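Side-chain contacts in dihydropyrimidinase (PDB 2FTW), which catalyses the reversible hydrolytic ring opening of dihydropyrimidines, the second step of reductive pyrimidine degradation, with two zinc ions per subunit: residues A[255-260]-A[265-270]; A[271-276]-A[352-357]; A[313-318]-A[366-371]. One frame throughout, in Å; residues are numbered along the deposited sequence.

All three contacts lie in the (beta-alpha)8-barrel domain. Contact 1 comes first along the chain and pairs helix 251-262 with strand 267-269. Contact 2 follows: segment 271-276 adjoins 265-270, and its helix 273-277 meets helix 354-363. Contact 3 sets the end of helix 306-316 against the loop before helix 370-384. Contacts 2 and 3 alternate in sequence, their centres about 14 Å apart; those of contacts 1 and 3 are about 16 Å apart. Leu314 of contact 3 packs on Pro271 and Leu276 of contact 2. Ile257 of contact 1 packs on Asp318 of contact 3, and Cys258 on Tyr313. Contact 3 thus connects the other two. Contacts 1 and 3 also reach a second subunit.

Contact 1. Residues A[255-260]-A[265-270]; sequences DVICKH and VRVYGE
Ile257 and Val267 face each other with their CB bonds pointing across the contact. Ile257 CG2 lies 4.2 Å from Val267 CG1. The same CG1 sits near the backbone O of Ile257 and, more loosely, near His260 CB. Its torsion places it there: CG1 of Val267 stands between its own backbone N and carbonyl carbon (chi1 53°). The other arm of Ile257 reaches further along the strand. Its CD1 ends 4.2 Å from Gly269 CA, where the strand has no side chain.

Helix 251-262 runs nearly antiparallel to strand 267-269, at 150°, with the axes 8.9 Å apart. They are the second and third elements of a right-handed beta-alpha-beta crossover, in which strand 243-245 leads into the helix and pairs in parallel with 267-269. Ile257 and Val267 both also pack on Ile245 of that strand. Just past Gly269, Glu270 OE1 bonds ND1 of the zinc ligand His66 and the backbone N of His247, another zinc ligand, which is consistent with a second-shell role.

At the C-terminal side of the helix, Val265 N donates to His260 O over 3.1 Å, at an N-H...O angle of 153°. The donor is tilted from the carbonyl plane. Val265 CB and His260 CB lie 4.0 Å apart beside this bond. Val265 CG2 comes to the edge of the imidazole. The far end of the ring turns away, and its NE2 bonds Asn230 OD1.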
loop_
_atom_site.group_PDB
_atom_site.type_symbol
_atom_site.label_atom_id
_atom_site.label_comp_id
_atom_site.label_asym_id
_atom_site.label_seq_id
_atom_site.Cartn_x
_atom_site.Cartn_y
_atom_site.Cartn_z
ATOM N N ASP A 255 -6.612 -6.468 5.464
ATOM C CA ASP A 255 -5.780 -5.339 5.029
ATOM C C ASP A 255 -5.793 -4.198 6.025
ATOM O O ASP A 255 -4.755 -3.595 6.278
ATOM C CB ASP A 255 -6.266 -4.759 3.685
ATOM C CG ASP A 255 -6.042 -5.699 2.485
ATOM O OD1 ASP A 255 -5.270 -6.693 2.591
ATOM O OD2 ASP A 255 -6.668 -5.422 1.424
ATOM N N VAL A 256 -6.971 -3.851 6.534
ATOM C CA VAL A 256 -7.082 -2.811 7.572
ATOM C C VAL A 256 -6.232 -3.138 8.802
ATOM O O VAL A 256 -5.524 -2.278 9.320
ATOM C CB VAL A 256 -8.562 -2.568 7.996
ATOM C CG1 VAL A 256 -8.641 -1.890 9.334
ATOM C CG2 VAL A 256 -9.295 -1.749 6.945
ATOM N N ILE A 257 -6.328 -4.376 9.277
ATOM C CA ILE A 257 -5.554 -4.841 10.432
ATOM C C ILE A 257 -4.048 -4.741 10.151
ATOM O O ILE A 257 -3.268 -4.302 10.998
ATOM C CB ILE A 257 -5.939 -6.309 10.814
ATOM C CG1 ILE A 257 -7.377 -6.363 11.332
ATOM C CG2 ILE A 257 -4.993 -6.876 11.881
ATOM C CD1 ILE A 257 -7.917 -7.778 11.639
ATOM N N CYS A 258 -3.636 -5.141 8.951
ATOM C CA CYS A 258 -2.227 -5.077 8.572
ATOM C C CYS A 258 -1.759 -3.623 8.576
ATOM O O CYS A 258 -0.709 -3.305 9.132
ATOM C CB CYS A 258 -2.043 -5.697 7.195
ATOM S SG CYS A 258 -0.430 -5.498 6.458
ATOM N N LYS A 259 -2.559 -2.754 7.957
ATOM C CA LYS A 259 -2.276 -1.331 7.893
ATOM C C LYS A 259 -1.978 -0.732 9.269
ATOM O O LYS A 259 -0.912 -0.159 9.480
ATOM C CB LYS A 259 -3.448 -0.603 7.236
ATOM C CG LYS A 259 -3.375 0.934 7.286
ATOM C CD LYS A 259 -4.705 1.560 6.889
ATOM C CE LYS A 259 -5.784 1.390 7.968
ATOM N NZ LYS A 259 -7.083 2.062 7.601
ATOM N N HIS A 260 -2.934 -0.841 10.186
ATOM C CA HIS A 260 -2.757 -0.367 11.563
ATOM C C HIS A 260 -1.611 -1.055 12.339
ATOM O O HIS A 260 -0.885 -0.399 13.097
ATOM C CB HIS A 260 -4.052 -0.565 12.362
ATOM C CG HIS A 260 -5.168 0.346 11.967
ATOM N ND1 HIS A 260 -5.223 1.665 12.357
ATOM C CD2 HIS A 260 -6.302 0.114 11.260
ATOM C CE1 HIS A 260 -6.328 2.215 11.880
ATOM N NE2 HIS A 260 -7.002 1.292 11.213
ATOM N N VAL A 265 0.028 -0.273 16.054
ATOM C CA VAL A 265 -1.224 -0.376 16.819
ATOM C C VAL A 265 -1.356 -1.793 17.392
ATOM O O VAL A 265 -0.989 -2.768 16.737
ATOM C CB VAL A 265 -2.475 0.006 15.968
ATOM C CG1 VAL A 265 -3.767 -0.178 16.749
ATOM C CG2 VAL A 265 -2.380 1.441 15.502
ATOM N N ARG A 266 -1.852 -1.875 18.628
ATOM C CA ARG A 266 -2.027 -3.148 19.345
ATOM C C ARG A 266 -3.378 -3.802 19.003
ATOM O O ARG A 266 -4.363 -3.693 19.746
ATOM C CB ARG A 266 -1.892 -2.926 20.857
ATOM C CG ARG A 266 -1.846 -4.194 21.704
ATOM C CD ARG A 266 -0.694 -5.125 21.333
ATOM N NE ARG A 266 0.607 -4.464 21.430
ATOM C CZ ARG A 266 1.299 -4.298 22.559
ATOM N NH1 ARG A 266 0.823 -4.749 23.713
ATOM N NH2 ARG A 266 2.465 -3.669 22.528
ATOM N N VAL A 267 -3.405 -4.456 17.847
ATOM C CA VAL A 267 -4.596 -5.142 17.339
ATOM C C VAL A 267 -4.214 -6.594 16.988
ATOM O O VAL A 267 -3.118 -6.867 16.472
ATOM C CB VAL A 267 -5.239 -4.397 16.110
ATOM C CG1 VAL A 267 -4.223 -4.150 15.023
ATOM C CG2 VAL A 267 -6.443 -5.148 15.537
ATOM N N TYR A 268 -5.113 -7.511 17.325
ATOM C CA TYR A 268 -4.980 -8.925 16.969
ATOM C C TYR A 268 -6.178 -9.318 16.103
ATOM O O TYR A 268 -7.237 -8.694 16.172
ATOM C CB TYR A 268 -4.893 -9.798 18.222
ATOM C CG TYR A 268 -3.783 -9.377 19.164
ATOM C CD1 TYR A 268 -3.992 -8.382 20.116
ATOM C CD2 TYR A 268 -2.530 -9.968 19.103
ATOM C CE1 TYR A 268 -2.990 -7.983 20.972
ATOM C CE2 TYR A 268 -1.497 -9.575 19.977
ATOM C CZ TYR A 268 -1.737 -8.578 20.902
ATOM O OH TYR A 268 -0.741 -8.190 21.780
ATOM N N GLY A 269 -5.989 -10.337 15.279
ATOM C CA GLY A 269 -7.011 -10.785 14.354
ATOM C C GLY A 269 -7.148 -12.292 14.321
ATOM O O GLY A 269 -6.167 -13.020 14.418
ATOM N N GLU A 270 -8.378 -12.749 14.154
ATOM C CA GLU A 270 -8.710 -14.165 14.215
ATOM C C GLU A 270 -9.484 -14.607 12.962
ATOM O O GLU A 270 -10.681 -14.372 12.862
ATOM C CB GLU A 270 -9.550 -14.397 15.454
ATOM C CG GLU A 270 -10.032 -15.815 15.683
ATOM C CD GLU A 270 -11.238 -15.821 16.606
ATOM O OE1 GLU A 270 -12.368 -15.619 16.087
ATOM O OE2 GLU A 270 -11.041 -16.005 17.844
#

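Contact 2. Residues A[271-276]-A[352-357]; sequences PIAAGL and EDRMSI
Ala273 CB points at helix 354-363 and lands on the backbone at its start. It is 3.8 Å from Arg354 CA and 4.0 Å from Arg354 CB. Ala273 directly follows Ile272, the N-cap residue of helix 273-277.

The first arginine methylenes run past the Ala273 methyl, with Arg354 CG 4.1 Å from Ala273 CB. CG of Arg354 lies anti to its backbone N (chi1 178°), and a bend at chi3 then carries the guanidinium away from Ala273. There NH1 bonds Thr94 OG1, while NH2 makes weak bonds to the carbonyls of Val322 and Thr377. Met355 CG lies above one face of the guanidinium, toward its rim.

The contact is buried within the (beta-alpha)8-barrel domain, between the short helix that follows strand 267-269 and helix 354-363. The Ala273 side chain is about 8 Å from that of the zinc ligand Asp325. No hydrogen bond crosses between the two segments.

One helical turn after Arg354, Ile357 CG2 comes to 3.7 Å from Ala273 O. This branch is anti to the backbone N of Ile357, while CD1 leads away. At the end of the first segment, Leu276 offers its backbone: its carbonyl carbon is 4.3 Å from Ile357 CG2. Its side chain packs on Leu310 of helix 306-316.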
loop_
_atom_site.group_PDB
_atom_site.type_symbol
_atom_site.label_atom_id
_atom_site.label_comp_id
_atom_site.label_asym_id
_atom_site.label_seq_id
_atom_site.Cartn_x
_atom_site.Cartn_y
_atom_site.Cartn_z
ATOM N N PRO A 271 -8.798 -15.231 11.993
ATOM C CA PRO A 271 -9.539 -15.903 10.931
ATOM C C PRO A 271 -10.193 -17.148 11.504
ATOM O O PRO A 271 -9.898 -17.532 12.630
ATOM C CB PRO A 271 -8.445 -16.275 9.911
ATOM C CG PRO A 271 -7.210 -16.402 10.723
ATOM C CD PRO A 271 -7.341 -15.374 11.818
ATOM N N ILE A 272 -11.102 -17.760 10.763
ATOM C CA ILE A 272 -11.729 -19.010 11.218
ATOM C C ILE A 272 -11.630 -20.066 10.133
ATOM O O ILE A 272 -11.344 -19.756 8.984
ATOM C CB ILE A 272 -13.188 -18.804 11.705
ATOM C CG1 ILE A 272 -14.074 -18.190 10.610
ATOM C CG2 ILE A 272 -13.206 -17.921 12.954
ATOM C CD1 ILE A 272 -15.541 -18.441 10.831
ATOM N N ALA A 273 -11.831 -21.323 10.523
ATOM C CA ALA A 273 -11.577 -22.454 9.649
ATOM C C ALA A 273 -12.379 -22.360 8.340
ATOM O O ALA A 273 -11.860 -22.651 7.257
ATOM C CB ALA A 273 -11.854 -23.775 10.401
ATOM N N ALA A 274 -13.623 -21.914 8.428
ATOM C CA ALA A 274 -14.474 -21.740 7.241
ATOM C C ALA A 274 -13.881 -20.744 6.239
ATOM O O ALA A 274 -13.928 -20.958 5.029
ATOM C CB ALA A 274 -15.878 -21.282 7.661
ATOM N N GLY A 275 -13.360 -19.633 6.750
ATOM C CA GLY A 275 -12.761 -18.606 5.924
ATOM C C GLY A 275 -11.464 -19.078 5.300
ATOM O O GLY A 275 -11.079 -18.621 4.229
ATOM N N LEU A 276 -10.791 -20.006 5.971
ATOM C CA LEU A 276 -9.532 -20.533 5.480
ATOM C C LEU A 276 -9.725 -21.716 4.543
ATOM O O LEU A 276 -8.809 -22.063 3.784
ATOM C CB LEU A 276 -8.628 -20.907 6.661
ATOM C CG LEU A 276 -8.150 -19.704 7.488
ATOM C CD1 LEU A 276 -7.335 -20.179 8.671
ATOM C CD2 LEU A 276 -7.353 -18.681 6.661
ATOM N N GLU A 352 -14.004 -29.783 14.689
ATOM C CA GLU A 352 -13.287 -31.015 14.351
ATOM C C GLU A 352 -12.233 -30.794 13.263
ATOM O O GLU A 352 -11.110 -31.279 13.353
ATOM C CB GLU A 352 -14.260 -32.121 13.900
ATOM C CG GLU A 352 -13.585 -33.508 13.746
ATOM C CD GLU A 352 -14.563 -34.638 13.481
ATOM O OE1 GLU A 352 -15.782 -34.483 13.701
ATOM O OE2 GLU A 352 -14.109 -35.726 13.081
ATOM N N ASP A 353 -12.594 -30.055 12.229
ATOM C CA ASP A 353 -11.778 -30.010 11.023
ATOM C C ASP A 353 -10.806 -28.832 10.919
ATOM O O ASP A 353 -10.004 -28.782 9.984
ATOM C CB ASP A 353 -12.705 -30.104 9.825
ATOM C CG ASP A 353 -13.497 -31.407 9.830
ATOM O OD1 ASP A 353 -12.861 -32.482 9.776
ATOM O OD2 ASP A 353 -14.741 -31.372 9.923
ATOM N N ARG A 354 -10.840 -27.922 11.891
ATOM C CA ARG A 354 -9.999 -26.706 11.865
ATOM C C ARG A 354 -8.557 -27.022 11.533
ATOM O O ARG A 354 -8.006 -26.501 10.587
ATOM C CB ARG A 354 -10.050 -25.971 13.214
ATOM C CG ARG A 354 -9.154 -24.721 13.289
ATOM C CD ARG A 354 -9.265 -23.968 14.601
ATOM N NE ARG A 354 -8.825 -24.794 15.712
ATOM C CZ ARG A 354 -7.778 -24.566 16.507
ATOM N NH1 ARG A 354 -7.497 -25.457 17.454
ATOM N NH2 ARG A 354 -7.019 -23.482 16.380
ATOM N N MET A 355 -7.944 -27.897 12.303
ATOM C CA MET A 355 -6.507 -28.133 12.162
ATOM C C MET A 355 -6.076 -28.786 10.854
ATOM O O MET A 355 -5.035 -28.443 10.310
ATOM C CB MET A 355 -5.997 -28.911 13.372
ATOM C CG MET A 355 -5.846 -27.962 14.546
ATOM S SD MET A 355 -5.210 -28.709 16.001
ATOM C CE MET A 355 -3.539 -29.125 15.527
ATOM N N SER A 356 -6.874 -29.725 10.356
ATOM C CA SER A 356 -6.571 -30.381 9.094
ATOM C C SER A 356 -6.810 -29.422 7.934
ATOM O O SER A 356 -6.066 -29.427 6.959
ATOM C CB SER A 356 -7.398 -31.658 8.930
ATOM O OG SER A 356 -6.864 -32.699 9.730
ATOM N N ILE A 357 -7.846 -28.591 8.052
ATOM C CA ILE A 357 -8.087 -27.545 7.068
ATOM C C ILE A 357 -6.945 -26.512 7.060
ATOM O O ILE A 357 -6.508 -26.052 5.989
ATOM C CB ILE A 357 -9.461 -26.845 7.311
ATOM C CG1 ILE A 357 -10.597 -27.618 6.648
ATOM C CG2 ILE A 357 -9.483 -25.451 6.696
ATOM C CD1 ILE A 357 -10.583 -29.088 6.861
#

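Contact 3. Residues A[313-318]-A[366-371]; sequences YLARGD and GKLTWC
The backbones come nearest at Ala315 and Leu368, with CA atoms 5.8 Å apart, where the last turn of helix 306-316 meets the loop before helix 370-384. Ala315 CB points toward the other segment. It touches Lys367 O at 3.4 Å and Leu368 CD2 at 3.6 Å. Leu368 CD2 also reaches Ala315 CA, at 3.5 Å, and so lies over the backbone of the helix as well as against the methyl. The leucine's own CB bond does not aim at the helix. Its CG sits anti to the carbonyl carbon (chi1 -63°), and from there CD2 swings in. Leu368 packs further on Met311 and on Val358 of helix 354-363.

Gly317 and Gly366, both with positive phi, each close a helix with a Schellman motif, 306-316 and 354-363 respectively. At the first of them, Asp318 N bonds Tyr313 O and Gly317 N bonds Leu314 O. The contact joins the C-terminal end of helix 306-316 to the connection between helices 354-363 and 370-384, near a subunit boundary. Across that boundary, and not between the two segments, Arg316 NH2 forms a salt bridge with Asp318 OD1 of the second subunit, and the reciprocal pair is made as well.

Lys367 extends alongside helix 306-316. Its NZ makes a salt bridge with Asp312 OD1 and a hydrogen bond to Gly308 O, one turn apart on that helix.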
loop_
_atom_site.group_PDB
_atom_site.type_symbol
_atom_site.label_atom_id
_atom_site.label_comp_id
_atom_site.label_asym_id
_atom_site.label_seq_id
_atom_site.Cartn_x
_atom_site.Cartn_y
_atom_site.Cartn_z
ATOM N N TYR A 313 -1.691 -13.682 5.391
ATOM C CA TYR A 313 -1.617 -12.805 6.572
ATOM C C TYR A 313 -1.351 -13.584 7.842
ATOM O O TYR A 313 -0.624 -13.124 8.734
ATOM C CB TYR A 313 -2.914 -12.040 6.738
ATOM C CG TYR A 313 -3.019 -10.819 5.862
ATOM C CD1 TYR A 313 -2.108 -9.783 5.991
ATOM C CD2 TYR A 313 -4.042 -10.682 4.926
ATOM C CE1 TYR A 313 -2.195 -8.625 5.196
ATOM C CE2 TYR A 313 -4.147 -9.520 4.132
ATOM C CZ TYR A 313 -3.213 -8.506 4.283
ATOM O OH TYR A 313 -3.293 -7.364 3.523
ATOM N N LEU A 314 -1.971 -14.761 7.921
ATOM C CA LEU A 314 -1.783 -15.652 9.034
ATOM C C LEU A 314 -0.329 -16.046 9.148
ATOM O O LEU A 314 0.255 -15.913 10.220
ATOM C CB LEU A 314 -2.669 -16.892 8.887
ATOM C CG LEU A 314 -2.750 -17.812 10.098
ATOM C CD1 LEU A 314 -3.416 -17.103 11.263
ATOM C CD2 LEU A 314 -3.502 -19.074 9.761
ATOM N N ALA A 315 0.252 -16.517 8.045
ATOM C CA ALA A 315 1.682 -16.862 7.986
ATOM C C ALA A 315 2.582 -15.709 8.439
ATOM O O ALA A 315 3.569 -15.930 9.120
ATOM C CB ALA A 315 2.072 -17.287 6.566
ATOM N N ARG A 316 2.236 -14.488 8.039
ATOM C CA ARG A 316 3.001 -13.287 8.407
ATOM C C ARG A 316 2.855 -12.889 9.864
ATOM O O ARG A 316 3.684 -12.155 10.387
ATOM C CB ARG A 316 2.560 -12.094 7.545
ATOM C CG ARG A 316 3.176 -12.025 6.158
ATOM C CD ARG A 316 4.693 -12.090 6.174
ATOM N NE ARG A 316 5.302 -11.174 7.145
ATOM C CZ ARG A 316 6.410 -11.424 7.853
ATOM N NH1 ARG A 316 7.062 -12.577 7.737
ATOM N NH2 ARG A 316 6.873 -10.513 8.696
ATOM N N GLY A 317 1.793 -13.349 10.519
ATOM C CA GLY A 317 1.499 -12.923 11.872
ATOM C C GLY A 317 0.697 -11.638 11.944
ATOM O O GLY A 317 0.555 -11.063 13.025
ATOM N N ASP A 318 0.160 -11.200 10.801
ATOM C CA ASP A 318 -0.757 -10.064 10.763
ATOM C C ASP A 318 -2.140 -10.522 11.167
ATOM O O ASP A 318 -2.982 -9.702 11.539
ATOM C CB ASP A 318 -0.782 -9.411 9.377
ATOM C CG ASP A 318 0.405 -8.493 9.152
ATOM O OD1 ASP A 318 0.564 -7.553 9.967
ATOM O OD2 ASP A 318 1.192 -8.715 8.184
ATOM N N GLY A 366 2.653 -24.709 1.018
ATOM C CA GLY A 366 3.947 -24.058 1.232
ATOM C C GLY A 366 3.831 -22.730 1.970
ATOM O O GLY A 366 4.832 -22.070 2.226
ATOM N N LYS A 367 2.606 -22.369 2.354
ATOM C CA LYS A 367 2.332 -21.086 2.989
ATOM C C LYS A 367 2.797 -21.052 4.430
ATOM O O LYS A 367 3.281 -20.024 4.877
ATOM C CB LYS A 367 0.841 -20.736 2.901
ATOM C CG LYS A 367 0.458 -20.033 1.617
ATOM C CD LYS A 367 -1.042 -19.931 1.518
ATOM C CE LYS A 367 -1.515 -19.583 0.125
ATOM N NZ LYS A 367 -1.463 -18.128 -0.076
ATOM N N LEU A 368 2.673 -22.166 5.138
ATOM C CA LEU A 368 3.085 -22.262 6.534
ATOM C C LEU A 368 4.094 -23.376 6.722
ATOM O O LEU A 368 3.916 -24.478 6.205
ATOM C CB LEU A 368 1.898 -22.583 7.469
ATOM C CG LEU A 368 0.676 -21.676 7.676
ATOM C CD1 LEU A 368 -0.315 -22.395 8.561
ATOM C CD2 LEU A 368 1.036 -20.340 8.277
ATOM N N THR A 369 5.113 -23.099 7.527
ATOM C CA THR A 369 5.973 -24.160 8.062
ATOM C C THR A 369 5.262 -24.889 9.201
ATOM O O THR A 369 4.205 -24.472 9.668
ATOM C CB THR A 369 7.302 -23.618 8.616
ATOM O OG1 THR A 369 7.052 -22.862 9.805
ATOM C CG2 THR A 369 8.042 -22.761 7.586
ATOM N N TRP A 370 5.859 -25.981 9.659
ATOM C CA TRP A 370 5.338 -26.734 10.801
ATOM C C TRP A 370 5.233 -25.876 12.084
ATOM O O TRP A 370 4.224 -25.925 12.802
ATOM C CB TRP A 370 6.243 -27.934 11.089
ATOM C CG TRP A 370 6.147 -29.074 10.125
ATOM C CD1 TRP A 370 5.299 -29.198 9.058
ATOM C CD2 TRP A 370 6.900 -30.290 10.180
ATOM N NE1 TRP A 370 5.506 -30.404 8.429
ATOM C CE2 TRP A 370 6.473 -31.098 9.104
ATOM C CE3 TRP A 370 7.916 -30.762 11.016
ATOM C CZ2 TRP A 370 7.019 -32.357 8.850
ATOM C CZ3 TRP A 370 8.460 -32.019 10.764
ATOM C CH2 TRP A 370 8.010 -32.797 9.687
ATOM N N CYS A 371 6.290 -25.130 12.384
ATOM C CA CYS A 371 6.307 -24.228 13.560
ATOM C C CYS A 371 5.258 -23.106 13.476
ATOM O O CYS A 371 4.610 -22.785 14.454
ATOM C CB CYS A 371 7.715 -23.636 13.759
ATOM S SG CYS A 371 8.962 -24.883 14.245
#